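Local coordinates for lipoprotein YgdI/YgdR-like SH3-like domain-containing protein (Shewanella oneidensis, PDB 2RB6), which is of unknown function but is probably a membrane-anchored bacterial lipoprotein of the DUF903 family, built on a small SH3-like beta domain, at residues Ser19-Asp24 with Gly28-Tyr33. Residues are numbered along the deposited sequence; the frame is centred on the assembly and turned at random.
Sequences SKPKLD and GMYLYY
Strands 22-24 and 29-33 form an antiparallel beta hairpin with a G1 beta bulge where its turn meets the second strand. Lys22 and Leu31 form a hydrogen-bonded pair: Lys22 N donates to Leu31 O at 2.9 Å, and Leu31 N returns a nearly straight bond (175°) to Lys22 O. The end of Lys22 leads away from the second strand and is exposed, which suits a charged chain. Asp24 and Met29, a selenomethionine, repeat the pattern, with Asp24 N to Met29 O at 2.8 Å. Asp24 O takes the N-H of Met29 and, weakly, that of Gly28; glycine suits this bulge position, whose phi is positive (60°). At the end of its strand, Asp24 turns OD2 onto Thr26 N in the turn, which its short side chain can reach.

The non-hydrogen-bonded pair between them, Leu23 and Tyr30, carries the side-chain contact. With CG anti to the backbone N (chi1 176°), Leu23 sets CD1 over the centre of the Tyr30 ring, 3.9 Å from its centroid, a CH-pi contact, while Leu23 CB lies 3.4 Å from Tyr30 CE1. The broad ring also reaches Pro21 CB, and Pro21 and Tyr30 both meet Met7 and Ile50 of the other sheet. Without the ring, as with an alanine here, Leu23 CD1 would probably lose its aromatic platform and a gap open beside Pro21.

Proline suits its place opposite Tyr32, where no cross-strand N-H is called for. The backbones then diverge, Ser19 CA lying 6.6 Å from Tyr33 CA, and a water oxygen accepts from Tyr33 N at 3.1 Å and donates, weakly, to Ser19 O. Strand 39-43 pairs with the other edge of 29-33, completing a three-stranded antiparallel meander packed against a second sheet, consistent with an SH3-like barrel.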
loop_
_atom_site.group_PDB
_atom_site.type_symbol
_atom_site.label_atom_id
_atom_site.label_comp_id
_atom_site.label_asym_id
_atom_site.label_seq_id
_atom_site.Cartn_x
_atom_site.Cartn_y
_atom_site.Cartn_z
ATOM N N SER A 19 1.051 -4.673 5.574
ATOM C CA SER A 19 2.283 -5.177 4.959
ATOM C C SER A 19 2.768 -4.179 3.925
ATOM O O SER A 19 1.978 -3.458 3.317
ATOM C CB SER A 19 2.060 -6.512 4.239
ATOM O OG SER A 19 1.613 -7.529 5.115
ATOM N N LYS A 20 4.078 -4.153 3.730
ATOM C CA LYS A 20 4.697 -3.277 2.755
ATOM C C LYS A 20 4.225 -3.678 1.347
ATOM O O LYS A 20 4.381 -4.828 0.931
ATOM C CB LYS A 20 6.221 -3.406 2.871
ATOM C CG LYS A 20 7.023 -2.624 1.850
ATOM C CD LYS A 20 8.510 -2.938 1.963
ATOM C CE LYS A 20 9.305 -2.305 0.819
ATOM N NZ LYS A 20 9.271 -0.809 0.837
ATOM N N PRO A 21 3.610 -2.740 0.609
ATOM C CA PRO A 21 3.146 -3.068 -0.744
ATOM C C PRO A 21 4.354 -3.409 -1.624
ATOM O O PRO A 21 5.371 -2.705 -1.613
ATOM C CB PRO A 21 2.403 -1.795 -1.185
ATOM C CG PRO A 21 3.082 -0.708 -0.423
ATOM C CD PRO A 21 3.329 -1.331 0.943
ATOM N N LYS A 22 4.238 -4.507 -2.366
ATOM C CA LYS A 22 5.312 -4.991 -3.231
ATOM C C LYS A 22 5.064 -4.590 -4.692
ATOM O O LYS A 22 4.056 -4.974 -5.286
ATOM C CB LYS A 22 5.375 -6.511 -3.095
ATOM C CG LYS A 22 6.709 -7.149 -3.403
ATOM C CD LYS A 22 6.828 -8.487 -2.672
ATOM C CE LYS A 22 8.177 -9.169 -2.923
ATOM N NZ LYS A 22 8.334 -9.637 -4.338
ATOM N N LEU A 23 5.987 -3.826 -5.273
ATOM C CA LEU A 23 5.840 -3.373 -6.657
ATOM C C LEU A 23 6.226 -4.404 -7.721
ATOM O O LEU A 23 7.349 -4.905 -7.736
ATOM C CB LEU A 23 6.660 -2.094 -6.888
ATOM C CG LEU A 23 6.670 -1.572 -8.334
ATOM C CD1 LEU A 23 5.238 -1.368 -8.812
ATOM C CD2 LEU A 23 7.459 -0.273 -8.427
ATOM N N ASP A 24 5.284 -4.705 -8.613
ATOM C CA ASP A 24 5.494 -5.648 -9.711
ATOM C C ASP A 24 5.782 -4.820 -10.968
ATOM O O ASP A 24 4.865 -4.254 -11.576
ATOM C CB ASP A 24 4.235 -6.510 -9.906
ATOM C CG ASP A 24 4.407 -7.598 -10.969
ATOM O OD1 ASP A 24 3.642 -8.582 -10.932
ATOM O OD2 ASP A 24 5.280 -7.475 -11.853
ATOM N N GLY A 28 3.571 -3.071 -13.519
ATOM C CA GLY A 28 3.458 -1.740 -12.949
ATOM C C GLY A 28 2.303 -1.714 -11.948
ATOM O O GLY A 28 1.593 -0.711 -11.804
HETATM N N MSE A 29 2.121 -2.839 -11.259
HETATM C CA MSE A 29 1.065 -3.010 -10.267
HETATM C C MSE A 29 1.620 -3.161 -8.852
HETATM O O MSE A 29 2.588 -3.886 -8.636
HETATM C CB MSE A 29 0.247 -4.264 -10.595
HETATM C CG MSE A 29 -0.556 -4.197 -11.870
HETATM SE SE MSE A 29 -2.192 -3.214 -11.621
HETATM C CE MSE A 29 -2.839 -3.254 -13.444
ATOM N N TYR A 30 1.004 -2.479 -7.890
ATOM C CA TYR A 30 1.422 -2.599 -6.492
ATOM C C TYR A 30 0.492 -3.597 -5.808
ATOM O O TYR A 30 -0.726 -3.420 -5.802
ATOM C CB TYR A 30 1.328 -1.253 -5.760
ATOM C CG TYR A 30 2.632 -0.485 -5.652
ATOM C CD1 TYR A 30 3.660 -0.925 -4.812
ATOM C CD2 TYR A 30 2.842 0.678 -6.394
ATOM C CE1 TYR A 30 4.860 -0.225 -4.714
ATOM C CE2 TYR A 30 4.037 1.385 -6.307
ATOM C CZ TYR A 30 5.041 0.929 -5.468
ATOM O OH TYR A 30 6.223 1.629 -5.388
ATOM N N LEU A 31 1.069 -4.655 -5.252
ATOM C CA LEU A 31 0.289 -5.662 -4.544
ATOM C C LEU A 31 0.357 -5.339 -3.057
ATOM O O LEU A 31 1.412 -4.957 -2.534
ATOM C CB LEU A 31 0.845 -7.069 -4.790
ATOM C CG LEU A 31 0.420 -7.884 -6.024
ATOM C CD1 LEU A 31 -0.964 -8.492 -5.804
ATOM C CD2 LEU A 31 0.438 -7.006 -7.271
ATOM N N TYR A 32 -0.774 -5.501 -2.383
ATOM C CA TYR A 32 -0.853 -5.215 -0.969
ATOM C C TYR A 32 -2.014 -6.021 -0.382
ATOM O O TYR A 32 -2.813 -6.579 -1.129
ATOM C CB TYR A 32 -1.051 -3.706 -0.781
ATOM C CG TYR A 32 -2.449 -3.180 -1.056
ATOM C CD1 TYR A 32 -3.404 -3.155 -0.049
ATOM C CD2 TYR A 32 -2.801 -2.661 -2.310
ATOM C CE1 TYR A 32 -4.672 -2.621 -0.263
ATOM C CE2 TYR A 32 -4.075 -2.117 -2.545
ATOM C CZ TYR A 32 -5.002 -2.103 -1.506
ATOM O OH TYR A 32 -6.253 -1.556 -1.676
ATOM N N TYR A 33 -2.091 -6.104 0.945
ATOM C CA TYR A 33 -3.170 -6.850 1.597
ATOM C C TYR A 33 -4.181 -5.936 2.259
ATOM O O TYR A 33 -3.817 -4.994 2.954
ATOM C CB TYR A 33 -2.612 -7.831 2.638
ATOM C CG TYR A 33 -1.838 -8.962 2.029
ATOM C CD1 TYR A 33 -0.544 -8.761 1.544
ATOM C CD2 TYR A 33 -2.411 -10.223 1.887
ATOM C CE1 TYR A 33 0.162 -9.787 0.927
ATOM C CE2 TYR A 33 -1.716 -11.256 1.272
ATOM C CZ TYR A 33 -0.426 -11.030 0.792
ATOM O OH TYR A 33 0.269 -12.043 0.162
HETATM O O HOH W 1 0.815 -5.184 1.652
#